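Inosine-uridine nucleoside N-ribohydrolase (Xanthomonas oryzae pv. oryzae, PDB 4KL0) binds calcium and probably hydrolyses N-glycosidic bonds, acting as a bacterial effector protein of the nucleoside hydrolase family. Local coordinates at residues A49-L52 with Q53-F57; P101-S104 with T105-R108; E116-A119 with L120-A123; A201-I204 with H205-R208; A324-P327 with G328-R331. All coordinates share one frame; numbering follows the deposited sequence.

Interaction 1: residues A49-L52 with Q53-F57; sequences AKQL and QADGF
Ala49 starts the last turns of helix 41-54 by accepting the N-H of Gln53 on its carbonyl, with O and N 2.8 Å apart. One step on, Lys50 O takes the amide of Ala54 in the same i to i+4 pattern, while its ammonium group turns away to Leu87 O. Gln51 joins the second segment twice. Its carbonyl receives Asp55 N, and its side chain, anti to the backbone N (chi1 -175°) and then bent at chi2, brings NE2 to 3.0 Å from Asp55 OD2. The amide and carboxylate planes stand nearly perpendicular, and NE2 meets OD2 from above the carboxylate plane; the other oxygen, OD1, forms a salt bridge with Arg20. Leu52 supplies a carbonyl to the C-terminal end of the helix. Its O accepts Phe57 N at 2.9 Å, and Gly56 N bonds back to Gln53 O at 3.0 Å. With the positive phi of Gly56 (86°), these two bonds make a Schellman motif that turns the chain out of the helix. The same carbonyl O sits at the edge of the Phe57 ring, and Leu52 CD2 lies 4.1 Å from Phe57 CD2. The motif leads from the helix into strand 58-65, within the beta-alpha-beta unit that starts at strand 28-34. Helix 10-20 flanks Leu52, Asp55 and Phe57, and helix 358-372 packs against Gln51 and Leu52.

Interaction 2: residues P101-S104 with T105-R108; sequences PMTS and TQAR
Thr103 OG1 accepts the backbone N-H of Gln106 at 2.9 Å, a nearly straight bond (162° at the hydrogen) that marks Thr103 as the N-cap of helix 104-110. The reciprocal bond runs from Thr103 N to Gln106 OE1, also 2.9 Å long, and the pair completes a capping box. Here the donor lies in the carbonyl plane of the side-chain amide, on a lone pair of OE1. For the first half of the box, Thr103 holds its hydroxyl between its own backbone N and carbonyl carbon (chi1 66°), directed at the start of the helix. For the second, the extended Gln106 chain runs back past the cap, its CG 3.3 Å from Thr103 OG1 and its OE1 3.3 Å from Met102 CA. The far end of the amide meets a water that donates to Pro101 O at 2.7 Å and accepts from Gln106 NE2 at 3.3 Å, consistent with OE1 facing Thr103 N and NE2 facing the water. Thr103 O takes Ala107 N in the first regular helical bond. Met102 CG lies 4.1 Å from Gln106 CB. The contact lies at the protein surface. The loop 101-104 follows the edge strand 93-96 and leads into the short helix 104-110, beyond which the Ser111 hydroxyl lies within hydrogen-bonding reach of the carbonyls of Ala107 and Arg108; Pro101 lies near His205 of helix 204-216.

Interaction 3: residues E116-A119 with L120-A123; sequences EGAA and LRAA
Arg121 sets its CG anti to its own carbonyl carbon (chi1 -72°) and bends at chi3 (-73°), which folds the guanidinium back over the turn until NE meets Ala118 O. The chain here makes two overlapping type I beta turns, 117-120 and 118-121, in the long loop between helices 104-110 and 133-141. The first is closed by Leu120 N donating to Gly117 O at 3.0 Å, the donor standing well above the carbonyl plane. The second is closed only weakly through the backbone, with Arg121 N 3.4 Å from Ala118 O. The side chain adds a shorter bond: Arg121 NE donates to the same oxygen at 2.9 Å, in the carbonyl plane and on a lone pair, so one carbonyl is gripped by two N-H groups of a single residue. Alongside, Arg121 NH2 lies 3.6 Å from Ala118 CB, while NH1 bonds to Gln75 of helix 70-86. Leu120 rests on Tyr252 of helix 248-269, and Glu116 bonds to Asn259 of that helix. A water bridges two carbonyls, donating to Arg121 O at 2.9 Å and, more weakly, to Ala119 O at 3.3 Å.

Interaction 4: residues A201-I204 with H205-R208; sequences ATDI and HAAR
Ile204 lays its two branches over two flat groups, the ring of His205 and the guanidinium of Arg208. CG2 stands 4.0 Å from the centroid of the imidazole, only 8° off the ring normal, a CH-pi contact over the face. CG1, anti to the backbone N (chi1 -168°), is directed away from CG2, toward the arginine of the next turn, and sits centrally over one face of the guanidinium, 3.8 Å from Arg208 CZ. The isoleucine thus lies between the side chains one and four residues ahead, while its carbonyl O takes Arg208 N at 2.9 Å. Asp203, just before it, is the N-cap of helix 204-216. Its OD1 receives Ala206 N at 3.1 Å in an almost straight bond (172°), though the donor comes from far above the carboxylate plane. The other oxygen, OD2, lies 3.3 Å from Ala206 CB and is bonded to Thr155 OG1, which helps to hold the carboxylate at this rotation. The backbone of Asp203 contributes too, its O accepting Ala207 N at 3.0 Å. His205 is a calcium ligand in a structure of this protein, at a second site that is not filled by this chain here. Ile204 meets the imidazole over a face, whereas a metal is bound in the ring plane through a nitrogen, so this contact is compatible with His205 acting as a calcium ligand.

Interaction 5: residues A324-P327 with G328-R331; sequences AALP and GTAR
The N-terminus of helix 327-333 follows helix 317-325 after a break at Leu326, with Leu326 at the N-cap and Pro327 as the first helical residue. Leu326 O starts the new helix by accepting Ala330 N at 2.8 Å. Next to this bond the methyl of Ala330 closes on the same oxygen, CB to O 3.2 Å. Thr329 approaches from another direction: its hydroxyl lies between its own backbone N and carbonyl carbon (chi1 45°), which puts OG1 3.1 Å from Leu326 O and 3.3 Å from Leu326 CB. That hydroxyl bonds to Leu323 O in the preceding helix, with Leu326 O also close. Pro327 O takes Arg331 N at 2.9 Å. Further out, the extended Arg331 chain brings its guanidinium beside Pro327, whose CB lies against one face, toward the rim, 3.6 Å from Arg331 NH1. Ala330 CB is 3.8 Å from Ala324 O, a carbonyl bonded to Arg222 of strand 221-224. Proline has no N-H to offer, but in the first turn of a helix none is needed, so Pro327 can take the first helical position without breaking an i to i+4 bond of this helix; at the break, Leu326 O is satisfied by Ala330 N, and Ala324 O by Arg222.

In the fold
The five contacts lie at different distances from the calcium site formed by Asp35, Asp42, Ile151 and Asp318, and two pairs touch. Interactions 1 and 5, centres 13 Å apart, meet through Leu52 CD1 and Leu326 CD1 at 3.7 Å, with Phe57 beside Gly328. Interactions 2 and 4, also 13 Å between centres, lie across the chain's centre from interaction 1; there Gln106 NE2 packs 3.3 Å from Ala201 O. The side chains of Ala49 in interaction 1 and Asp203 in interaction 4 are each about 13 Å from the bound calcium. Interaction 3 stands apart, its nearest atoms about 13 Å from interaction 1, and Gly117 lies about 12 Å from the Asp42 side chain.

Interaction 1: residues A49-L52 with Q53-F57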
loop_
_atom_site.group_PDB
_atom_site.type_symbol
_atom_site.label_atom_id
_atom_site.label_comp_id
_atom_site.label_asym_id
_atom_site.label_seq_id
_atom_site.Cartn_x
_atom_site.Cartn_y
_atom_site.Cartn_z
ATOM N N ALA A 49 -6.316 7.376 -0.441
ATOM C CA ALA A 49 -7.451 6.959 0.391
ATOM C C ALA A 49 -8.217 8.172 0.898
ATOM O O ALA A 49 -9.440 8.089 1.032
ATOM C CB ALA A 49 -7.020 6.093 1.560
ATOM N N LYS A 50 -7.530 9.267 1.217
ATOM C CA LYS A 50 -8.258 10.466 1.652
ATOM C C LYS A 50 -9.273 10.905 0.623
ATOM O O LYS A 50 -10.424 11.190 0.997
ATOM C CB LYS A 50 -7.298 11.623 1.943
ATOM C CG LYS A 50 -7.935 12.984 1.989
ATOM C CD LYS A 50 -8.972 13.081 3.090
ATOM C CE LYS A 50 -9.620 14.481 2.983
ATOM N NZ LYS A 50 -8.570 15.552 2.726
ATOM N N GLN A 51 -8.892 10.922 -0.658
ATOM C CA GLN A 51 -9.820 11.362 -1.684
ATOM C C GLN A 51 -10.907 10.318 -1.893
ATOM O O GLN A 51 -12.077 10.647 -2.120
ATOM C CB GLN A 51 -9.107 11.641 -3.010
ATOM C CG GLN A 51 -10.058 12.224 -4.045
ATOM C CD GLN A 51 -10.631 13.555 -3.664
ATOM O OE1 GLN A 51 -10.069 14.322 -2.842
ATOM N NE2 GLN A 51 -11.774 13.848 -4.263
ATOM N N LEU A 52 -10.540 9.040 -1.849
ATOM C CA LEU A 52 -11.548 8.015 -2.000
ATOM C C LEU A 52 -12.559 8.067 -0.862
ATOM O O LEU A 52 -13.731 7.757 -1.079
ATOM C CB LEU A 52 -10.895 6.633 -2.141
ATOM C CG LEU A 52 -10.159 6.501 -3.460
ATOM C CD1 LEU A 52 -9.138 5.339 -3.312
ATOM C CD2 LEU A 52 -11.095 6.264 -4.694
ATOM N N GLN A 53 -12.124 8.421 0.346
ATOM C CA GLN A 53 -13.053 8.587 1.465
ATOM C C GLN A 53 -13.901 9.827 1.244
ATOM O O GLN A 53 -15.143 9.780 1.414
ATOM C CB GLN A 53 -12.274 8.720 2.785
ATOM C CG GLN A 53 -13.176 8.813 3.996
ATOM C CD GLN A 53 -12.534 8.307 5.250
ATOM O OE1 GLN A 53 -11.705 7.358 5.207
ATOM N NE2 GLN A 53 -12.845 8.956 6.393
ATOM N N ALA A 54 -13.271 10.938 0.897
ATOM C CA ALA A 54 -14.044 12.164 0.639
ATOM C C ALA A 54 -15.121 11.932 -0.415
ATOM O O ALA A 54 -16.218 12.517 -0.340
ATOM C CB ALA A 54 -13.115 13.315 0.195
ATOM N N ASP A 55 -14.848 11.078 -1.388
ATOM C CA ASP A 55 -15.825 10.770 -2.441
ATOM C C ASP A 55 -16.774 9.582 -2.178
ATOM O O ASP A 55 -17.575 9.240 -3.064
ATOM C CB ASP A 55 -15.145 10.604 -3.811
ATOM C CG ASP A 55 -14.581 11.916 -4.349
ATOM O OD1 ASP A 55 -15.003 13.008 -3.825
ATOM O OD2 ASP A 55 -13.727 11.879 -5.282
ATOM N N GLY A 56 -16.682 8.972 -1.011
ATOM C CA GLY A 56 -17.665 7.977 -0.612
ATOM C C GLY A 56 -17.411 6.558 -1.091
ATOM O O GLY A 56 -18.336 5.719 -1.077
ATOM N N PHE A 57 -16.166 6.257 -1.478
ATOM C CA PHE A 57 -15.840 4.879 -1.877
ATOM C C PHE A 57 -15.480 3.998 -0.701
ATOM O O PHE A 57 -15.758 2.799 -0.696
ATOM C CB PHE A 57 -14.685 4.898 -2.894
ATOM C CG PHE A 57 -15.095 5.349 -4.255
ATOM C CD1 PHE A 57 -15.480 4.428 -5.211
ATOM C CD2 PHE A 57 -15.178 6.709 -4.558
ATOM C CE1 PHE A 57 -15.909 4.843 -6.449
ATOM C CE2 PHE A 57 -15.578 7.142 -5.801
ATOM C CZ PHE A 57 -15.950 6.208 -6.760
#

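Interaction 2: residues P101-S104 with T105-R108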
loop_
_atom_site.group_PDB
_atom_site.type_symbol
_atom_site.label_atom_id
_atom_site.label_comp_id
_atom_site.label_asym_id
_atom_site.label_seq_id
_atom_site.Cartn_x
_atom_site.Cartn_y
_atom_site.Cartn_z
ATOM N N PRO A 101 8.996 -12.744 14.222
ATOM C CA PRO A 101 10.402 -13.182 14.173
ATOM C C PRO A 101 11.265 -12.425 13.136
ATOM O O PRO A 101 10.776 -12.201 12.031
ATOM C CB PRO A 101 10.277 -14.658 13.814
ATOM C CG PRO A 101 8.981 -14.792 13.128
ATOM C CD PRO A 101 8.048 -13.773 13.766
ATOM N N MET A 102 12.487 -12.008 13.506
ATOM C CA MET A 102 13.424 -11.241 12.655
ATOM C C MET A 102 14.850 -11.805 12.770
ATOM O O MET A 102 15.414 -11.814 13.865
ATOM C CB MET A 102 13.463 -9.752 13.107
ATOM C CG MET A 102 12.782 -8.679 12.217
ATOM S SD MET A 102 12.876 -6.946 12.822
ATOM C CE MET A 102 11.944 -7.171 14.327
ATOM N N THR A 103 15.450 -12.267 11.677
ATOM C CA THR A 103 16.860 -12.610 11.684
ATOM C C THR A 103 17.696 -11.325 11.764
ATOM O O THR A 103 17.160 -10.192 11.676
ATOM C CB THR A 103 17.246 -13.289 10.368
ATOM O OG1 THR A 103 17.115 -12.337 9.281
ATOM C CG2 THR A 103 16.338 -14.475 10.111
ATOM N N SER A 104 19.013 -11.490 11.911
ATOM C CA SER A 104 19.899 -10.329 11.926
ATOM C C SER A 104 19.893 -9.636 10.568
ATOM O O SER A 104 20.025 -8.419 10.500
ATOM C CB SER A 104 21.336 -10.709 12.313
ATOM O OG SER A 104 21.834 -11.692 11.419
ATOM N N THR A 105 19.737 -10.398 9.484
ATOM C CA THR A 105 19.718 -9.788 8.173
ATOM C C THR A 105 18.446 -8.979 8.042
ATOM O O THR A 105 18.465 -7.836 7.547
ATOM C CB THR A 105 19.833 -10.829 7.023
ATOM O OG1 THR A 105 21.122 -11.453 7.076
ATOM C CG2 THR A 105 19.720 -10.120 5.679
ATOM N N GLN A 106 17.342 -9.514 8.556
ATOM C CA GLN A 106 16.111 -8.735 8.488
ATOM C C GLN A 106 16.180 -7.496 9.357
ATOM O O GLN A 106 15.610 -6.468 8.991
ATOM C CB GLN A 106 14.900 -9.567 8.881
ATOM C CG GLN A 106 14.595 -10.665 7.899
ATOM C CD GLN A 106 13.454 -11.511 8.362
ATOM O OE1 GLN A 106 13.513 -12.065 9.470
ATOM N NE2 GLN A 106 12.403 -11.638 7.531
ATOM N N ALA A 107 16.846 -7.586 10.510
ATOM C CA ALA A 107 16.863 -6.465 11.469
ATOM C C ALA A 107 17.312 -5.186 10.779
ATOM O O ALA A 107 16.686 -4.125 10.894
ATOM C CB ALA A 107 17.733 -6.781 12.671
ATOM N N ARG A 108 18.371 -5.289 10.001
ATOM C CA ARG A 108 18.835 -4.153 9.252
ATOM C C ARG A 108 17.789 -3.579 8.292
ATOM O O ARG A 108 17.512 -2.385 8.282
ATOM C CB ARG A 108 20.092 -4.610 8.481
ATOM C CG ARG A 108 20.971 -3.555 8.000
ATOM C CD ARG A 108 21.993 -4.241 7.069
ATOM N NE ARG A 108 23.098 -3.355 6.768
ATOM C CZ ARG A 108 24.282 -3.765 6.334
ATOM N NH1 ARG A 108 24.503 -5.069 6.140
ATOM N NH2 ARG A 108 25.243 -2.873 6.103
HETATM O O HOH W 1 10.082 -12.788 9.529
#

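Interaction 3: residues E116-A119 with L120-A123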
loop_
_atom_site.group_PDB
_atom_site.type_symbol
_atom_site.label_atom_id
_atom_site.label_comp_id
_atom_site.label_asym_id
_atom_site.label_seq_id
_atom_site.Cartn_x
_atom_site.Cartn_y
_atom_site.Cartn_z
ATOM N N GLU A 116 12.918 11.952 6.381
ATOM C CA GLU A 116 11.862 12.890 6.003
ATOM C C GLU A 116 10.567 12.687 6.822
ATOM O O GLU A 116 9.751 13.603 7.022
ATOM C CB GLU A 116 11.576 12.736 4.501
ATOM C CG GLU A 116 12.674 13.163 3.545
ATOM C CD GLU A 116 13.816 12.189 3.354
ATOM O OE1 GLU A 116 13.766 11.035 3.849
ATOM O OE2 GLU A 116 14.813 12.581 2.705
ATOM N N GLY A 117 10.363 11.468 7.318
ATOM C CA GLY A 117 9.196 11.241 8.125
ATOM C C GLY A 117 9.306 11.639 9.568
ATOM O O GLY A 117 8.300 11.703 10.243
ATOM N N ALA A 118 10.526 11.887 10.058
ATOM C CA ALA A 118 10.687 12.128 11.507
ATOM C C ALA A 118 9.771 13.242 12.046
ATOM O O ALA A 118 9.099 13.072 13.060
ATOM C CB ALA A 118 12.119 12.428 11.817
ATOM N N ALA A 119 9.727 14.378 11.361
ATOM C CA ALA A 119 8.958 15.533 11.842
ATOM C C ALA A 119 7.483 15.393 11.589
ATOM O O ALA A 119 6.693 16.285 11.946
ATOM C CB ALA A 119 9.459 16.811 11.153
ATOM N N LEU A 120 7.071 14.323 10.922
ATOM C CA LEU A 120 5.650 14.150 10.696
ATOM C C LEU A 120 4.981 13.321 11.794
ATOM O O LEU A 120 3.761 13.186 11.808
ATOM C CB LEU A 120 5.362 13.575 9.296
ATOM C CG LEU A 120 5.534 14.541 8.115
ATOM C CD1 LEU A 120 4.895 13.963 6.854
ATOM C CD2 LEU A 120 4.893 15.850 8.435
ATOM N N ARG A 121 5.754 12.772 12.731
ATOM C CA ARG A 121 5.175 11.874 13.716
ATOM C C ARG A 121 4.209 12.580 14.670
ATOM O O ARG A 121 4.524 13.666 15.196
ATOM C CB ARG A 121 6.262 11.224 14.551
ATOM C CG ARG A 121 7.063 10.164 13.773
ATOM C CD ARG A 121 8.202 9.658 14.626
ATOM N NE ARG A 121 9.252 10.660 14.725
ATOM C CZ ARG A 121 10.461 10.445 15.244
ATOM N NH1 ARG A 121 10.807 9.232 15.741
ATOM N NH2 ARG A 121 11.335 11.455 15.243
ATOM N N ALA A 122 3.052 11.971 14.903
ATOM C CA ALA A 122 2.152 12.431 15.966
ATOM C C ALA A 122 2.826 12.024 17.280
ATOM O O ALA A 122 3.823 11.276 17.276
ATOM C CB ALA A 122 0.813 11.778 15.852
ATOM N N ALA A 123 2.314 12.508 18.408
ATOM C CA ALA A 123 2.808 12.055 19.723
ATOM C C ALA A 123 2.541 10.550 19.969
ATOM O O ALA A 123 1.554 9.999 19.439
ATOM C CB ALA A 123 2.166 12.889 20.832
HETATM O O HOH W 2 6.916 15.351 15.138
#

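Interaction 4: residues A201-I204 with H205-R208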
loop_
_atom_site.group_PDB
_atom_site.type_symbol
_atom_site.label_atom_id
_atom_site.label_comp_id
_atom_site.label_asym_id
_atom_site.label_seq_id
_atom_site.Cartn_x
_atom_site.Cartn_y
_atom_site.Cartn_z
ATOM N N ALA A 201 7.674 -12.025 2.570
ATOM C CA ALA A 201 8.976 -12.321 3.227
ATOM C C ALA A 201 9.185 -11.588 4.552
ATOM O O ALA A 201 9.981 -12.064 5.378
ATOM C CB ALA A 201 10.087 -12.004 2.294
ATOM N N THR A 202 8.404 -10.527 4.792
ATOM C CA THR A 202 8.484 -9.833 6.089
ATOM C C THR A 202 8.222 -10.804 7.240
ATOM O O THR A 202 8.955 -10.791 8.246
ATOM C CB THR A 202 7.509 -8.637 6.165
ATOM O OG1 THR A 202 7.908 -7.631 5.212
ATOM C CG2 THR A 202 7.533 -8.031 7.584
ATOM N N ASP A 203 7.187 -11.648 7.093
ATOM C CA ASP A 203 6.891 -12.698 8.088
ATOM C C ASP A 203 6.240 -13.812 7.259
ATOM O O ASP A 203 5.011 -13.826 7.040
ATOM C CB ASP A 203 5.967 -12.153 9.180
ATOM C CG ASP A 203 5.548 -13.198 10.213
ATOM O OD1 ASP A 203 5.845 -14.422 10.021
ATOM O OD2 ASP A 203 4.881 -12.780 11.197
ATOM N N ILE A 204 7.073 -14.740 6.811
ATOM C CA ILE A 204 6.575 -15.719 5.826
ATOM C C ILE A 204 5.561 -16.699 6.439
ATOM O O ILE A 204 4.655 -17.137 5.718
ATOM C CB ILE A 204 7.715 -16.430 5.110
ATOM C CG1 ILE A 204 7.152 -17.216 3.907
ATOM C CG2 ILE A 204 8.411 -17.363 6.096
ATOM C CD1 ILE A 204 6.443 -16.367 2.875
ATOM N N HIS A 205 5.702 -17.026 7.732
ATOM C CA HIS A 205 4.760 -17.945 8.397
ATOM C C HIS A 205 3.421 -17.303 8.542
ATOM O O HIS A 205 2.406 -17.949 8.290
ATOM C CB HIS A 205 5.283 -18.387 9.768
ATOM C CG HIS A 205 6.671 -18.933 9.675
ATOM N ND1 HIS A 205 6.977 -19.999 8.852
ATOM C CD2 HIS A 205 7.847 -18.481 10.169
ATOM C CE1 HIS A 205 8.281 -20.216 8.883
ATOM N NE2 HIS A 205 8.830 -19.318 9.687
ATOM N N ALA A 206 3.397 -16.030 8.939
ATOM C CA ALA A 206 2.118 -15.298 8.927
ATOM C C ALA A 206 1.501 -15.186 7.525
ATOM O O ALA A 206 0.280 -15.277 7.401
ATOM C CB ALA A 206 2.295 -13.894 9.499
ATOM N N ALA A 207 2.319 -14.958 6.474
ATOM C CA ALA A 207 1.785 -14.923 5.108
ATOM C C ALA A 207 1.188 -16.288 4.732
ATOM O O ALA A 207 0.109 -16.337 4.155
ATOM C CB ALA A 207 2.821 -14.566 4.086
ATOM N N ARG A 208 1.878 -17.369 5.051
ATOM C CA ARG A 208 1.275 -18.682 4.761
ATOM C C ARG A 208 -0.037 -18.863 5.545
ATOM O O ARG A 208 -0.989 -19.434 5.013
ATOM C CB ARG A 208 2.268 -19.796 5.138
ATOM C CG ARG A 208 3.437 -19.785 4.233
ATOM C CD ARG A 208 4.525 -20.814 4.599
ATOM N NE ARG A 208 5.452 -20.821 3.477
ATOM C CZ ARG A 208 6.755 -21.005 3.541
ATOM N NH1 ARG A 208 7.343 -21.239 4.725
ATOM N NH2 ARG A 208 7.457 -20.952 2.386
#

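Interaction 5: residues A324-P327 with G328-R331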
loop_
_atom_site.group_PDB
_atom_site.type_symbol
_atom_site.label_atom_id
_atom_site.label_comp_id
_atom_site.label_asym_id
_atom_site.label_seq_id
_atom_site.Cartn_x
_atom_site.Cartn_y
_atom_site.Cartn_z
ATOM N N ALA A 324 -7.128 -1.709 -6.604
ATOM C CA ALA A 324 -7.627 -3.053 -6.931
ATOM C C ALA A 324 -8.637 -3.609 -5.931
ATOM O O ALA A 324 -9.377 -4.563 -6.265
ATOM C CB ALA A 324 -6.404 -4.029 -7.133
ATOM N N ALA A 325 -8.690 -3.043 -4.705
ATOM C CA ALA A 325 -9.507 -3.518 -3.617
ATOM C C ALA A 325 -10.924 -2.989 -3.649
ATOM O O ALA A 325 -11.786 -3.537 -2.939
ATOM C CB ALA A 325 -8.866 -3.090 -2.257
ATOM N N LEU A 326 -11.134 -1.885 -4.368
ATOM C CA LEU A 326 -12.468 -1.242 -4.424
ATOM C C LEU A 326 -13.089 -1.549 -5.792
ATOM O O LEU A 326 -12.451 -1.336 -6.834
ATOM C CB LEU A 326 -12.329 0.282 -4.278
ATOM C CG LEU A 326 -11.526 0.811 -3.086
ATOM C CD1 LEU A 326 -11.272 2.323 -3.167
ATOM C CD2 LEU A 326 -12.161 0.470 -1.739
ATOM N N PRO A 327 -14.363 -2.014 -5.803
ATOM C CA PRO A 327 -14.938 -2.385 -7.109
ATOM C C PRO A 327 -15.028 -1.228 -8.082
ATOM O O PRO A 327 -14.794 -1.388 -9.280
ATOM C CB PRO A 327 -16.326 -2.892 -6.740
ATOM C CG PRO A 327 -16.200 -3.335 -5.333
ATOM C CD PRO A 327 -15.248 -2.349 -4.687
ATOM N N GLY A 328 -15.327 -0.038 -7.587
ATOM C CA GLY A 328 -15.481 1.102 -8.495
ATOM C C GLY A 328 -14.206 1.436 -9.253
ATOM O O GLY A 328 -14.193 1.694 -10.473
ATOM N N THR A 329 -13.098 1.431 -8.529
ATOM C CA THR A 329 -11.842 1.719 -9.188
ATOM C C THR A 329 -11.330 0.487 -9.960
ATOM O O THR A 329 -10.775 0.649 -11.048
ATOM C CB THR A 329 -10.806 2.172 -8.131
ATOM O OG1 THR A 329 -10.881 1.294 -7.021
ATOM C CG2 THR A 329 -11.088 3.654 -7.671
ATOM N N ALA A 330 -11.512 -0.716 -9.398
ATOM C CA ALA A 330 -10.983 -1.947 -10.011
ATOM C C ALA A 330 -11.606 -2.096 -11.374
ATOM O O ALA A 330 -10.916 -2.400 -12.342
ATOM C CB ALA A 330 -11.303 -3.138 -9.200
ATOM N N ARG A 331 -12.918 -1.854 -11.468
ATOM C CA ARG A 331 -13.589 -2.142 -12.737
ATOM C C ARG A 331 -13.152 -1.152 -13.807
ATOM O O ARG A 331 -13.214 -1.430 -14.998
ATOM C CB ARG A 331 -15.112 -2.222 -12.557
ATOM C CG ARG A 331 -15.527 -3.451 -11.703
ATOM C CD ARG A 331 -17.053 -3.517 -11.436
ATOM N NE ARG A 331 -17.421 -4.584 -10.493
ATOM C CZ ARG A 331 -18.262 -4.429 -9.463
ATOM N NH1 ARG A 331 -18.834 -3.243 -9.231
ATOM N NH2 ARG A 331 -18.535 -5.461 -8.659
#